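Endoglucanase A (Clostridium longisporum, PDB 6Q1I) hydrolyses internal beta-1,4-glucosidic linkages in cellulosic substrates, barley beta-glucan and lichenan, and also cleaves xylan, through its family 5 catalytic domain. Local coordinates at residues Ile122-Lys136 against Glu176-Glu190. Sequence-based numbering, arbitrary orientation.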
ATOM      1  N   ILE A 122      15.307   5.001  -8.778  1.00  9.93           N
ATOM      2  CA  ILE A 122      15.036   5.791  -9.972  1.00 10.02           C
ATOM      3  C   ILE A 122      14.950   4.819 -11.141  1.00  9.98           C
ATOM      4  O   ILE A 122      15.948   4.154 -11.455  1.00 10.42           O
ATOM      5  CB  ILE A 122      16.142   6.834 -10.192  1.00 11.04           C
ATOM      6  CG1 ILE A 122      16.177   7.827  -9.026  1.00 12.67           C
ATOM      7  CG2 ILE A 122      15.931   7.542 -11.519  1.00 12.40           C
ATOM      8  CD1 ILE A 122      17.488   8.576  -8.926  1.00 15.00           C
ATOM      9  N   PRO A 123      13.785   4.682 -11.798  1.00  9.52           N
ATOM     10  CA  PRO A 123      13.625   3.625 -12.824  1.00  9.21           C
ATOM     11  C   PRO A 123      14.077   4.063 -14.214  1.00 10.22           C
ATOM     12  O   PRO A 123      13.276   4.268 -15.135  1.00 10.65           O
ATOM     13  CB  PRO A 123      12.123   3.329 -12.750  1.00  9.33           C
ATOM     14  CG  PRO A 123      11.506   4.671 -12.405  1.00 10.49           C
ATOM     15  CD  PRO A 123      12.502   5.349 -11.486  1.00 10.21           C
ATOM     16  N   THR A 124      15.395   4.197 -14.377  1.00 11.08           N
ATOM     17  CA  THR A 124      16.009   4.443 -15.674  1.00 11.20           C
ATOM     18  C   THR A 124      17.137   3.446 -15.893  1.00 11.07           C
ATOM     19  O   THR A 124      17.734   2.931 -14.945  1.00 11.55           O
ATOM     20  CB  THR A 124      16.607   5.854 -15.780  1.00 12.67           C
ATOM     21  OG1 THR A 124      17.667   5.982 -14.830  1.00 12.92           O
ATOM     22  CG2 THR A 124      15.556   6.916 -15.526  1.00 14.35           C
ATOM     23  N   TYR A 125      17.441   3.192 -17.168  1.00 11.82           N
ATOM     24  CA  TYR A 125      18.574   2.329 -17.481  1.00 13.20           C
ATOM     25  C   TYR A 125      19.870   2.899 -16.919  1.00 14.68           C
ATOM     26  O   TYR A 125      20.731   2.139 -16.475  1.00 15.81           O
ATOM     27  CB  TYR A 125      18.697   2.111 -18.992  1.00 14.58           C
ATOM     28  CG  TYR A 125      17.532   1.370 -19.619  1.00 14.42           C
ATOM     29  CD1 TYR A 125      16.953   0.274 -18.990  1.00 14.44           C
ATOM     30  CD2 TYR A 125      17.023   1.759 -20.848  1.00 14.87           C
ATOM     31  CE1 TYR A 125      15.895  -0.396 -19.551  1.00 14.02           C
ATOM     32  CE2 TYR A 125      15.961   1.091 -21.424  1.00 15.30           C
ATOM     33  CZ  TYR A 125      15.403   0.012 -20.776  1.00 14.79           C
ATOM     34  OH  TYR A 125      14.339  -0.652 -21.351  1.00 15.66           O
ATOM     35  N   ALA A 126      19.998   4.228 -16.879  1.00 14.82           N
ATOM     36  CA  ALA A 126      21.227   4.842 -16.386  1.00 15.28           C
ATOM     37  C   ALA A 126      21.426   4.640 -14.888  1.00 14.98           C
ATOM     38  O   ALA A 126      22.567   4.655 -14.413  1.00 17.02           O
ATOM     39  CB  ALA A 126      21.227   6.338 -16.694  1.00 17.03           C
ATOM     40  N   LYS A 127      20.346   4.473 -14.122  1.00 13.86           N
ATOM     41  CA  LYS A 127      20.461   4.309 -12.679  1.00 13.27           C
ATOM     42  C   LYS A 127      20.379   2.859 -12.231  1.00 12.72           C
ATOM     43  O   LYS A 127      20.650   2.575 -11.063  1.00 12.93           O
ATOM     44  CB  LYS A 127      19.380   5.125 -11.972  1.00 14.62           C
ATOM     45  CG  LYS A 127      19.614   6.621 -12.040  1.00 17.53           C
ATOM     46  CD  LYS A 127      20.763   7.037 -11.158  1.00 22.58           C
ATOM     47  CE  LYS A 127      20.948   8.540 -11.174  1.00 26.32           C
ATOM     48  NZ  LYS A 127      21.994   8.952 -10.203  1.00 29.79           N
ATOM     49  N   GLU A 128      20.048   1.942 -13.134  1.00 13.03           N
ATOM     50  CA  GLU A 128      19.820   0.553 -12.749  1.00 13.73           C
ATOM     51  C   GLU A 128      21.012  -0.048 -12.002  1.00 12.84           C
ATOM     52  O   GLU A 128      20.828  -0.793 -11.032  1.00 13.78           O
ATOM     53  CB  GLU A 128      19.503  -0.254 -14.005  1.00 17.32           C
ATOM     54  CG  GLU A 128      18.840  -1.553 -13.758  1.00 20.28           C
ATOM     55  CD  GLU A 128      18.362  -2.256 -15.031  1.00 20.31           C
ATOM     56  OE1 GLU A 128      18.375  -1.691 -16.165  1.00 21.64           O
ATOM     57  OE2 GLU A 128      17.951  -3.417 -14.875  1.00 22.96           O
ATOM     58  N   SER A 129      22.240   0.242 -12.438  1.00 12.39           N
ATOM     59  CA  SER A 129      23.395  -0.408 -11.824  1.00 12.68           C
ATOM     60  C   SER A 129      23.649   0.077 -10.401  1.00 13.32           C
ATOM     61  O   SER A 129      24.291  -0.633  -9.620  1.00 14.98           O
ATOM     62  CB  SER A 129      24.649  -0.196 -12.676  1.00 13.51           C
ATOM     63  OG  SER A 129      25.037   1.164 -12.651  1.00 14.39           O
ATOM     64  N   SER A 130      23.185   1.274 -10.052  1.00 13.84           N
ATOM     65  CA  SER A 130      23.353   1.769  -8.694  1.00 16.58           C
ATOM     66  C   SER A 130      22.170   1.429  -7.799  1.00 14.66           C
ATOM     67  O   SER A 130      22.345   1.268  -6.590  1.00 18.95           O
ATOM     68  CB  SER A 130      23.592   3.280  -8.707  1.00 22.60           C
ATOM     69  OG  SER A 130      22.562   3.971  -9.367  1.00 26.70           O
ATOM     70  N   VAL A 131      20.981   1.277  -8.369  1.00 12.56           N
ATOM     71  CA  VAL A 131      19.797   0.968  -7.579  1.00 11.51           C
ATOM     72  C   VAL A 131      19.740  -0.509  -7.229  1.00 11.30           C
ATOM     73  O   VAL A 131      19.439  -0.873  -6.090  1.00 12.51           O
ATOM     74  CB  VAL A 131      18.533   1.389  -8.351  1.00 12.29           C
ATOM     75  CG1 VAL A 131      17.278   0.934  -7.603  1.00 13.47           C
ATOM     76  CG2 VAL A 131      18.529   2.891  -8.585  1.00 14.87           C
ATOM     77  N   THR A 132      19.990  -1.381  -8.207  1.00 11.53           N
ATOM     78  CA  THR A 132      19.644  -2.791  -8.044  1.00 11.60           C
ATOM     79  C   THR A 132      20.396  -3.454  -6.900  1.00 11.60           C
ATOM     80  O   THR A 132      19.748  -4.116  -6.070  1.00 11.85           O
ATOM     81  CB  THR A 132      19.801  -3.534  -9.376  1.00 12.90           C
ATOM     82  OG1 THR A 132      19.004  -2.893 -10.383  1.00 14.19           O
ATOM     83  CG2 THR A 132      19.349  -4.985  -9.229  1.00 15.13           C
ATOM     84  N   PRO A 133      21.720  -3.322  -6.775  1.00 12.28           N
ATOM     85  CA  PRO A 133      22.385  -4.001  -5.651  1.00 11.96           C
ATOM     86  C   PRO A 133      21.894  -3.512  -4.299  1.00 11.67           C
ATOM     87  O   PRO A 133      21.778  -4.302  -3.358  1.00 12.95           O
ATOM     88  CB  PRO A 133      23.877  -3.700  -5.871  1.00 14.05           C
ATOM     89  CG  PRO A 133      24.005  -3.238  -7.274  1.00 16.14           C
ATOM     90  CD  PRO A 133      22.679  -2.688  -7.703  1.00 13.79           C
ATOM     91  N   LYS A 134      21.618  -2.210  -4.186  1.00 12.05           N
ATOM     92  CA  LYS A 134      21.155  -1.642  -2.926  1.00 11.59           C
ATOM     93  C   LYS A 134      19.753  -2.128  -2.594  1.00 10.74           C
ATOM     94  O   LYS A 134      19.475  -2.498  -1.448  1.00 11.27           O
ATOM     95  CB  LYS A 134      21.211  -0.120  -3.020  1.00 12.34           C
ATOM     96  CG  LYS A 134      20.724   0.625  -1.801  1.00 13.24           C
ATOM     97  CD  LYS A 134      21.008   2.108  -1.954  1.00 13.83           C
ATOM     98  CE  LYS A 134      20.338   2.940  -0.892  1.00 16.58           C
ATOM     99  NZ  LYS A 134      20.712   4.375  -1.039  1.00 20.02           N
ATOM    100  N   LEU A 135      18.863  -2.164  -3.589  1.00 10.11           N
ATOM    101  CA  LEU A 135      17.508  -2.666  -3.362  1.00  8.96           C
ATOM    102  C   LEU A 135      17.531  -4.135  -2.967  1.00  9.12           C
ATOM    103  O   LEU A 135      16.758  -4.563  -2.099  1.00  9.93           O
ATOM    104  CB  LEU A 135      16.663  -2.449  -4.618  1.00 10.21           C
ATOM    105  CG  LEU A 135      15.201  -2.891  -4.537  1.00 10.70           C
ATOM    106  CD1 LEU A 135      14.437  -2.134  -3.463  1.00 12.22           C
ATOM    107  CD2 LEU A 135      14.532  -2.723  -5.885  1.00 12.18           C
ATOM    108  N   LYS A 136      18.428  -4.913  -3.575  1.00 10.22           N
ATOM    109  CA  LYS A 136      18.535  -6.332  -3.251  1.00  9.93           C
ATOM    110  C   LYS A 136      19.056  -6.543  -1.831  1.00 10.13           C
ATOM    111  O   LYS A 136      18.539  -7.393  -1.099  1.00 11.04           O
ATOM    112  CB  LYS A 136      19.424  -7.025  -4.286  1.00 10.50           C
ATOM    113  CG  LYS A 136      18.767  -7.127  -5.664  1.00 10.39           C
ATOM    114  CD  LYS A 136      19.617  -7.907  -6.665  1.00 11.41           C
ATOM    115  CE  LYS A 136      19.633  -9.401  -6.379  1.00 12.59           C
ATOM    116  NZ  LYS A 136      18.313 -10.058  -6.604  1.00 13.17           N
ATOM    117  N   GLU A 176      10.933   2.616 -21.244  1.00 10.79           N
ATOM    118  CA  GLU A 176      12.136   2.366 -20.458  1.00 10.72           C
ATOM    119  C   GLU A 176      11.812   2.246 -18.977  1.00 10.23           C
ATOM    120  O   GLU A 176      12.227   1.287 -18.314  1.00 10.06           O
ATOM    121  CB  GLU A 176      13.142   3.499 -20.678  1.00 12.21           C
ATOM    122  CG  GLU A 176      14.239   3.574 -19.613  1.00 13.45           C
ATOM    123  CD  GLU A 176      15.220   4.703 -19.844  1.00 17.00           C
ATOM    124  OE1 GLU A 176      14.974   5.555 -20.727  1.00 23.06           O
ATOM    125  OE2 GLU A 176      16.240   4.744 -19.131  1.00 15.44           O
ATOM    126  N   SER A 177      11.081   3.220 -18.430  1.00  9.50           N
ATOM    127  CA  SER A 177      10.888   3.233 -16.985  1.00  8.56           C
ATOM    128  C   SER A 177       9.909   2.148 -16.533  1.00  8.41           C
ATOM    129  O   SER A 177      10.071   1.599 -15.438  1.00  9.37           O
ATOM    130  CB  SER A 177      10.482   4.628 -16.501  1.00  9.32           C
ATOM    131  OG  SER A 177       9.316   5.114 -17.130  1.00 10.21           O
ATOM    132  N   ARG A 178       8.911   1.808 -17.358  1.00  8.86           N
ATOM    133  CA  ARG A 178       8.049   0.673 -17.022  1.00  8.46           C
ATOM    134  C   ARG A 178       8.831  -0.639 -17.053  1.00  8.28           C
ATOM    135  O   ARG A 178       8.630  -1.509 -16.197  1.00  9.20           O
ATOM    136  CB  ARG A 178       6.808   0.638 -17.918  1.00  8.82           C
ATOM    137  CG  ARG A 178       5.888   1.844 -17.725  1.00  8.83           C
ATOM    138  CD  ARG A 178       4.562   1.738 -18.494  1.00  8.75           C
ATOM    139  NE  ARG A 178       4.733   1.666 -19.942  1.00 10.39           N
ATOM    140  CZ  ARG A 178       4.788   2.713 -20.764  1.00 11.26           C
ATOM    141  NH1 ARG A 178       4.658   3.954 -20.319  1.00 11.27           N
ATOM    142  NH2 ARG A 178       4.957   2.517 -22.067  1.00 12.72           N
ATOM    143  N   ASP A 179       9.749  -0.784 -18.007  1.00  9.16           N
ATOM    144  CA  ASP A 179      10.644  -1.939 -18.032  1.00  9.37           C
ATOM    145  C   ASP A 179      11.490  -1.997 -16.762  1.00  9.60           C
ATOM    146  O   ASP A 179      11.578  -3.043 -16.109  1.00 10.12           O
ATOM    147  CB  ASP A 179      11.521  -1.843 -19.284  1.00 10.65           C
ATOM    148  CG  ASP A 179      12.441  -3.033 -19.471  1.00 12.91           C
ATOM    149  OD1 ASP A 179      12.067  -4.163 -19.107  1.00 14.84           O
ATOM    150  OD2 ASP A 179      13.547  -2.822 -20.016  1.00 14.83           O
ATOM    151  N   VAL A 180      12.093  -0.870 -16.370  1.00  9.48           N
ATOM    152  CA  VAL A 180      12.969  -0.888 -15.200  1.00  9.53           C
ATOM    153  C   VAL A 180      12.183  -1.169 -13.919  1.00  8.93           C
ATOM    154  O   VAL A 180      12.673  -1.875 -13.033  1.00  9.40           O
ATOM    155  CB  VAL A 180      13.829   0.382 -15.113  1.00 10.07           C
ATOM    156  CG1 VAL A 180      14.650   0.400 -13.824  1.00 10.77           C
ATOM    157  CG2 VAL A 180      14.760   0.476 -16.330  1.00 11.30           C
ATOM    158  N   VAL A 181      10.953  -0.657 -13.799  1.00  8.71           N
ATOM    159  CA  VAL A 181      10.136  -1.008 -12.636  1.00  8.07           C
ATOM    160  C   VAL A 181       9.948  -2.521 -12.555  1.00  7.83           C
ATOM    161  O   VAL A 181      10.069  -3.118 -11.485  1.00  9.09           O
ATOM    162  CB  VAL A 181       8.793  -0.255 -12.645  1.00  8.66           C
ATOM    163  CG1 VAL A 181       7.838  -0.860 -11.607  1.00  8.96           C
ATOM    164  CG2 VAL A 181       9.016   1.213 -12.363  1.00  9.08           C
ATOM    165  N   ASN A 182       9.633  -3.162 -13.688  1.00  9.56           N
ATOM    166  CA  ASN A 182       9.510  -4.617 -13.686  1.00  8.18           C
ATOM    167  C   ASN A 182      10.811  -5.284 -13.246  1.00  9.35           C
ATOM    168  O   ASN A 182      10.789  -6.273 -12.508  1.00 10.01           O
ATOM    169  CB  ASN A 182       9.130  -5.134 -15.077  1.00  9.31           C
ATOM    170  CG  ASN A 182       7.671  -4.920 -15.412  1.00 10.76           C
ATOM    171  OD1 ASN A 182       6.786  -5.122 -14.578  1.00 10.67           O
ATOM    172  ND2 ASN A 182       7.410  -4.552 -16.657  1.00 11.50           N
ATOM    173  N   LYS A 183      11.952  -4.754 -13.693  0.58  8.94           N
ATOM    174  CA  LYS A 183      13.242  -5.335 -13.328  0.58  8.63           C
ATOM    175  C   LYS A 183      13.550  -5.149 -11.845  0.58  8.80           C
ATOM    176  O   LYS A 183      14.114  -6.044 -11.209  0.58 10.43           O
ATOM    177  CB  LYS A 183      14.342  -4.742 -14.209  0.58  9.91           C
ATOM    178  CG  LYS A 183      14.208  -5.179 -15.675  0.58 11.87           C
ATOM    179  CD  LYS A 183      15.177  -4.501 -16.647  0.58 12.64           C
ATOM    180  CE  LYS A 183      15.173  -5.232 -17.989  0.58 16.70           C
ATOM    181  NZ  LYS A 183      15.757  -4.428 -19.111  0.58 18.55           N
ATOM    182  N   TYR A 184      13.202  -3.993 -11.275  1.00  8.42           N
ATOM    183  CA  TYR A 184      13.399  -3.789  -9.844  1.00  8.53           C
ATOM    184  C   TYR A 184      12.499  -4.721  -9.037  1.00  8.22           C
ATOM    185  O   TYR A 184      12.930  -5.285  -8.024  1.00  9.01           O
ATOM    186  CB  TYR A 184      13.125  -2.333  -9.471  1.00  8.68           C
ATOM    187  CG  TYR A 184      14.127  -1.297  -9.951  1.00  8.40           C
ATOM    188  CD1 TYR A 184      15.395  -1.653 -10.394  1.00 10.13           C
ATOM    189  CD2 TYR A 184      13.800   0.054  -9.931  1.00  8.89           C
ATOM    190  CE1 TYR A 184      16.300  -0.694 -10.814  1.00  9.85           C
ATOM    191  CE2 TYR A 184      14.704   1.019 -10.344  1.00  9.58           C
ATOM    192  CZ  TYR A 184      15.950   0.638 -10.794  1.00  9.37           C
ATOM    193  OH  TYR A 184      16.862   1.569 -11.231  1.00 10.69           O
ATOM    194  N   ASN A 185      11.231  -4.857  -9.443  1.00  8.15           N
ATOM    195  CA  ASN A 185      10.334  -5.786  -8.761  1.00  8.21           C
ATOM    196  C   ASN A 185      10.894  -7.206  -8.799  1.00  8.10           C
ATOM    197  O   ASN A 185      10.864  -7.922  -7.791  1.00  8.84           O
ATOM    198  CB  ASN A 185       8.944  -5.779  -9.411  1.00  8.01           C
ATOM    199  CG  ASN A 185       8.106  -4.569  -9.045  1.00  8.63           C
ATOM    200  OD1 ASN A 185       8.302  -3.925  -8.008  1.00  8.73           O
ATOM    201  ND2 ASN A 185       7.119  -4.282  -9.885  1.00  9.14           N
ATOM    202  N   ALA A 186      11.388  -7.637  -9.969  1.00  9.00           N
ATOM    203  CA  ALA A 186      11.918  -8.993 -10.103  1.00  9.75           C
ATOM    204  C   ALA A 186      13.165  -9.180  -9.248  1.00  9.05           C
ATOM    205  O   ALA A 186      13.370 -10.251  -8.664  1.00  9.63           O
ATOM    206  CB  ALA A 186      12.223  -9.298 -11.572  1.00 10.35           C
ATOM    207  N   ALA A 187      14.010  -8.146  -9.168  1.00  9.68           N
ATOM    208  CA  ALA A 187      15.222  -8.229  -8.361  1.00 10.36           C
ATOM    209  C   ALA A 187      14.886  -8.320  -6.882  1.00  9.01           C
ATOM    210  O   ALA A 187      15.502  -9.100  -6.149  1.00  9.76           O
ATOM    211  CB  ALA A 187      16.119  -7.019  -8.622  1.00 11.32           C
ATOM    212  N   ALA A 188      13.916  -7.524  -6.425  1.00  8.73           N
ATOM    213  CA  ALA A 188      13.483  -7.614  -5.036  1.00  8.41           C
ATOM    214  C   ALA A 188      12.912  -8.993  -4.730  1.00  7.93           C
ATOM    215  O   ALA A 188      13.222  -9.584  -3.688  1.00  9.14           O
ATOM    216  CB  ALA A 188      12.439  -6.537  -4.758  1.00  8.72           C
ATOM    217  N   LEU A 189      12.072  -9.520  -5.630  1.00  8.81           N
ATOM    218  CA  LEU A 189      11.507 -10.850  -5.432  1.00  8.67           C
ATOM    219  C   LEU A 189      12.600 -11.912  -5.356  1.00  9.35           C
ATOM    220  O   LEU A 189      12.538 -12.817  -4.516  1.00 10.65           O
ATOM    221  CB  LEU A 189      10.531 -11.165  -6.566  1.00  9.81           C
ATOM    222  CG  LEU A 189       9.861 -12.539  -6.528  1.00 10.57           C
ATOM    223  CD1 LEU A 189       8.981 -12.698  -5.310  1.00 12.41           C
ATOM    224  CD2 LEU A 189       9.070 -12.747  -7.799  1.00 13.17           C
ATOM    225  N   GLU A 190      13.600 -11.834  -6.234  1.00  9.42           N
ATOM    226  CA  GLU A 190      14.671 -12.825  -6.213  1.00  9.91           C
ATOM    227  C   GLU A 190      15.382 -12.811  -4.871  1.00  9.73           C
ATOM    228  O   GLU A 190      15.692 -13.866  -4.312  1.00 10.91           O
ATOM    229  CB  GLU A 190      15.657 -12.551  -7.350  1.00 11.50           C
ATOM    230  CG  GLU A 190      16.609 -13.702  -7.667  1.00 13.39           C
ATOM    231  CD  GLU A 190      17.849 -13.768  -6.789  1.00 15.33           C
ATOM    232  OE1 GLU A 190      18.236 -12.755  -6.160  1.00 16.06           O
ATOM    233  OE2 GLU A 190      18.450 -14.862  -6.754  1.00 16.83           O
TER
HETATM  234  O   HOH W   1      18.529   5.965 -18.834  1.00 17.26           O
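Neighbouring helices of the outer layer of a (beta/alpha)8 TIM barrel, those that follow strands 109-113 and 153-156, cross here at -29° (128-136 against 176-190), with Tyr-184 as a knob in the hole formed by Glu-128, Val-131, Thr-132 and Leu-135. Tyr-184 thus fills the groove of helix 128-136 with its ring and bonds the preceding loop with its hydroxyl. The ring is sandwiched between Val-131 CG1, 3.8 Å from its centroid over one face, and Val-180 CG1 of its own helix on the opposite face. Beside the first turn of helix 128-136, the hydroxyl donates a hydrogen bond to Ile-122 O (Tyr-184 OH to O 2.8 Å), coming from above the carbonyl plane, while Thr-124 N approaches the same oxygen from the other face. Beyond it, Pro-123 packs CB against Val-181 CG2, a valine whose side chain lies about 9 Å from that of Gln-160, the changed residue at the probable proton-donor position.

At the loop end, Glu-176 lies over the Tyr-125 ring, its CG above the face and its carboxylate plane turned only 15° from that of the ring. Extended with CG anti to the backbone N (chi1 163°), it brings OE2 to Tyr-125 N at 2.8 Å; a water links OE2 to Ala-126 N. Asp-179 OD2 accepts from Tyr-125 OH and Lys-183 NZ. At the far end, bends at chi3 and chi4 curl Lys-136, whose NZ hydrogen-bonds Ala-187 O and Ser-191 OG. Lys-136 NZ also forms a salt bridge with Glu-190 OE1 (2.7 Å).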